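Local coordinates for protein mycolic acid synthase (Mycobacterium tuberculosis, PDB 1L1E) that probably converts a double bond at the proximal position of an alpha mycolic acid into a cyclopropane ring, using a methylene group from S-adenosyl-L-methionine, at residues R234-D237 / M238-T241; T257-D260 / R261-Y265. All blocks are in the same frame, centred on the assembly; numbering follows the deposited sequence.

Interactions 1 and 2 are each a single turn-to-turn contact inside one helix, 229-245 for the first and 256-274 for the second, and together they illustrate how neighbouring helices each bring an aromatic side chain to the same residue, Tyr33. Their centres lie 13 Å apart, and they touch where Ala240 O meets Met263 SD at 3.7 Å. Trp239 of interaction 1 and Tyr262 of interaction 2 each come within about 4 Å, side chain to side chain, of Tyr33, a probable S-adenosyl-L-methionine-binding residue. Bound S-adenosylhomocysteine is about 7 Å from the Trp239 side chain and about 10 Å from that of Tyr262.

Interaction 1 (R234-D237 / M238-T241); sequences RTLD and MWAT
The methyl group of Thr235 sits over one face of the Trp239 indole, and this i to i+4 pair is a clear case of CH-pi packing within a helix. CG2 lies 3.6 Å from the centroid of the six-membered ring of Trp239, only 13° off the ring normal. It gets there because CG2 stands trans to the Thr235 backbone N, while OG1 is turned the other way (chi1 -59°) and bonds to His231 O and Ala36 N. Among the other apolar contacts, Leu236 CD2 approaches Trp239 CE3 obliquely at 3.7 Å, and the Arg234 and Met238 side chains lie side by side, Arg234 CD 3.8 Å from Met238 SD.

The main chain supplies four i to i+4 hydrogen bonds, of which Trp239 N to Thr235 O is 2.9 Å long. The last carbonyl is gripped twice: Asp237 O takes Thr241 N at 2.9 Å, and also the Thr241 hydroxyl, whose OG1 donates from above the carbonyl plane at 3.1 Å. With chi1 at -63°, that hydroxyl is folded back onto the preceding turn.

The charged ends look elsewhere, Arg234 to a salt bridge with Asp41 and Asp237 to one with Arg274. Leu236 packs on Cys269, the probable active-site residue, and Trp239 meets Phe26 edge to face. The arrangement is an i to i+4 threonine-tryptophan CH-pi pair in a helix packed against helices 256-274 and 45-58, its tryptophan ring also meeting that of Tyr33, in a methyltransferase of the CFA/CMAS family.

Interaction 2 (T257-D260 / R261-Y265); sequences TVYD and RYMKY
Met263 lays its CG over one face of the Tyr259 ring, 3.8 Å from the centroid and 22° off the normal, offset toward the rim, with CZ the nearest ring atom at 3.5 Å. The sulfur follows less directly: SD is 4.8 Å from the Tyr259 centroid in an oblique Met-aromatic contact. CG thus does the touching, and the bent chain leads Met263 SD toward the hydroxyl end of the ring, 4.1 Å from Tyr259 OH, with CE farther off. One residue earlier in each turn, Val258 CG1 touches Tyr262 CD1 at 4.1 Å, and Val258 O lies at the edge of the Tyr262 ring, in its plane.

Both pairs are set at i to i+4 by the backbone. Met263 N reaches Tyr259 O at 2.9 Å in a nearly straight bond (173°), and Tyr262 N binds Val258 O at the same 2.9 Å.

Farther out, Leu243 of helix 229-245 packs against Tyr259, Tyr262 and Met263. Arg261 forms a salt bridge with Glu198, linking this turn to helix 189-199. The result is a helical i to i+4 Met-aromatic pair, set where helix 256-274 packs against helices 229-245 and 247-253, with Tyr262 touching Tyr33 of the probable S-adenosyl-L-methionine site.

Interaction 1 (R234-D237 / M238-T241)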
# COMPACT_ATOMS: atom_id res chain seq x y z
N ARG A 234 -10.46 3.08 10.32
CA ARG A 234 -11.27 1.90 10.58
C ARG A 234 -10.54 0.59 10.23
O ARG A 234 -10.81 -0.46 10.83
CB ARG A 234 -12.58 1.95 9.81
CG ARG A 234 -13.67 1.18 10.53
CD ARG A 234 -14.37 0.17 9.66
NE ARG A 234 -15.46 0.77 8.91
CZ ARG A 234 -16.68 0.24 8.83
NH1 ARG A 234 -16.94 -0.89 9.47
NH2 ARG A 234 -17.62 0.84 8.12
N THR A 235 -9.65 0.65 9.25
CA THR A 235 -8.88 -0.51 8.86
C THR A 235 -7.98 -0.86 10.05
O THR A 235 -7.95 -1.99 10.52
CB THR A 235 -7.99 -0.20 7.65
OG1 THR A 235 -8.81 0.22 6.55
CG2 THR A 235 -7.17 -1.43 7.24
N LEU A 236 -7.27 0.15 10.55
CA LEU A 236 -6.38 -0.03 11.68
C LEU A 236 -7.14 -0.54 12.91
O LEU A 236 -6.64 -1.40 13.62
CB LEU A 236 -5.66 1.29 11.99
CG LEU A 236 -4.65 1.75 10.93
CD1 LEU A 236 -4.19 3.17 11.22
CD2 LEU A 236 -3.45 0.80 10.90
N ASP A 237 -8.33 -0.01 13.16
CA ASP A 237 -9.12 -0.47 14.30
C ASP A 237 -9.40 -1.96 14.14
O ASP A 237 -9.22 -2.75 15.07
CB ASP A 237 -10.47 0.27 14.38
CG ASP A 237 -10.34 1.67 14.95
OD1 ASP A 237 -9.41 1.92 15.74
OD2 ASP A 237 -11.19 2.53 14.60
N MET A 238 -9.82 -2.35 12.95
CA MET A 238 -10.13 -3.75 12.71
C MET A 238 -8.91 -4.67 12.80
O MET A 238 -9.03 -5.78 13.31
CB MET A 238 -10.86 -3.91 11.38
CG MET A 238 -12.27 -3.31 11.40
SD MET A 238 -13.19 -3.48 9.87
CE MET A 238 -13.89 -5.08 10.06
N TRP A 239 -7.75 -4.22 12.34
CA TRP A 239 -6.56 -5.06 12.45
C TRP A 239 -6.22 -5.24 13.93
O TRP A 239 -5.81 -6.32 14.35
CB TRP A 239 -5.35 -4.44 11.74
CG TRP A 239 -5.37 -4.56 10.24
CD1 TRP A 239 -6.02 -5.51 9.49
CD2 TRP A 239 -4.66 -3.74 9.31
NE1 TRP A 239 -5.75 -5.32 8.16
CE2 TRP A 239 -4.92 -4.24 8.02
CE3 TRP A 239 -3.82 -2.62 9.45
CZ2 TRP A 239 -4.38 -3.66 6.87
CZ3 TRP A 239 -3.29 -2.04 8.30
CH2 TRP A 239 -3.57 -2.56 7.03
N ALA A 240 -6.39 -4.17 14.70
CA ALA A 240 -6.10 -4.21 16.13
C ALA A 240 -7.02 -5.19 16.86
O ALA A 240 -6.56 -6.04 17.63
CB ALA A 240 -6.25 -2.81 16.73
N THR A 241 -8.32 -5.07 16.60
CA THR A 241 -9.32 -5.94 17.22
C THR A 241 -9.04 -7.41 16.95
O THR A 241 -9.17 -8.25 17.83
CB THR A 241 -10.75 -5.59 16.71
OG1 THR A 241 -11.07 -4.25 17.11
CG2 THR A 241 -11.79 -6.55 17.30

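Interaction 2 (T257-D260 / R261-Y265)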
# COMPACT_ATOMS: atom_id res chain seq x y z
N THR A 257 6.67 -8.84 23.14
CA THR A 257 7.31 -7.63 22.63
C THR A 257 6.80 -7.27 21.24
O THR A 257 6.48 -6.12 20.96
CB THR A 257 8.84 -7.79 22.56
OG1 THR A 257 9.37 -7.90 23.89
CG2 THR A 257 9.48 -6.60 21.87
N VAL A 258 6.73 -8.27 20.36
CA VAL A 258 6.25 -8.04 19.00
C VAL A 258 4.77 -7.67 19.05
O VAL A 258 4.33 -6.74 18.38
CB VAL A 258 6.44 -9.29 18.11
CG1 VAL A 258 5.85 -9.05 16.73
CG2 VAL A 258 7.91 -9.63 18.01
N TYR A 259 4.01 -8.41 19.84
CA TYR A 259 2.58 -8.17 19.98
C TYR A 259 2.32 -6.72 20.41
O TYR A 259 1.62 -5.98 19.72
CB TYR A 259 1.99 -9.13 21.01
CG TYR A 259 0.53 -8.87 21.33
CD1 TYR A 259 -0.48 -9.22 20.43
CD2 TYR A 259 0.16 -8.25 22.52
CE1 TYR A 259 -1.81 -8.96 20.71
CE2 TYR A 259 -1.17 -7.98 22.81
CZ TYR A 259 -2.15 -8.34 21.90
OH TYR A 259 -3.46 -8.08 22.19
N ASP A 260 2.88 -6.33 21.55
CA ASP A 260 2.69 -4.98 22.05
C ASP A 260 3.17 -3.97 21.02
O ASP A 260 2.58 -2.90 20.86
CB ASP A 260 3.45 -4.78 23.37
CG ASP A 260 2.99 -5.73 24.46
OD1 ASP A 260 1.78 -5.96 24.58
OD2 ASP A 260 3.85 -6.24 25.21
N ARG A 261 4.23 -4.32 20.31
CA ARG A 261 4.78 -3.45 19.28
C ARG A 261 3.70 -3.14 18.24
O ARG A 261 3.45 -1.98 17.90
CB ARG A 261 5.99 -4.13 18.62
CG ARG A 261 6.60 -3.38 17.45
CD ARG A 261 7.91 -4.04 17.03
NE ARG A 261 8.42 -3.53 15.77
CZ ARG A 261 9.60 -3.87 15.24
NH1 ARG A 261 10.38 -4.73 15.88
NH2 ARG A 261 9.98 -3.37 14.08
N TYR A 262 3.06 -4.19 17.74
CA TYR A 262 2.02 -3.99 16.74
C TYR A 262 0.74 -3.37 17.28
O TYR A 262 0.15 -2.51 16.62
CB TYR A 262 1.72 -5.30 16.00
CG TYR A 262 2.63 -5.45 14.81
CD1 TYR A 262 3.97 -5.82 14.96
CD2 TYR A 262 2.18 -5.12 13.52
CE1 TYR A 262 4.84 -5.85 13.87
CE2 TYR A 262 3.04 -5.15 12.43
CZ TYR A 262 4.37 -5.52 12.61
OH TYR A 262 5.22 -5.55 11.54
N MET A 263 0.30 -3.79 18.46
CA MET A 263 -0.92 -3.20 19.03
C MET A 263 -0.73 -1.69 19.19
O MET A 263 -1.65 -0.91 18.91
CB MET A 263 -1.25 -3.81 20.39
CG MET A 263 -1.91 -5.17 20.33
SD MET A 263 -3.39 -5.22 19.30
CE MET A 263 -4.54 -4.14 20.22
N LYS A 264 0.46 -1.29 19.64
CA LYS A 264 0.79 0.13 19.84
C LYS A 264 0.75 0.87 18.52
O LYS A 264 0.36 2.04 18.45
CB LYS A 264 2.19 0.25 20.46
CG LYS A 264 2.79 1.65 20.46
CD LYS A 264 4.18 1.64 21.11
CE LYS A 264 4.98 2.90 20.81
NZ LYS A 264 4.44 4.14 21.45
N TYR A 265 1.19 0.18 17.47
CA TYR A 265 1.21 0.76 16.14
C TYR A 265 -0.20 0.93 15.60
O TYR A 265 -0.58 2.02 15.17
CB TYR A 265 2.05 -0.15 15.24
CG TYR A 265 1.69 -0.17 13.77
CD1 TYR A 265 1.71 0.99 13.00
CD2 TYR A 265 1.40 -1.38 13.13
CE1 TYR A 265 1.45 0.95 11.63
CE2 TYR A 265 1.14 -1.43 11.77
CZ TYR A 265 1.17 -0.27 11.02
OH TYR A 265 0.92 -0.34 9.67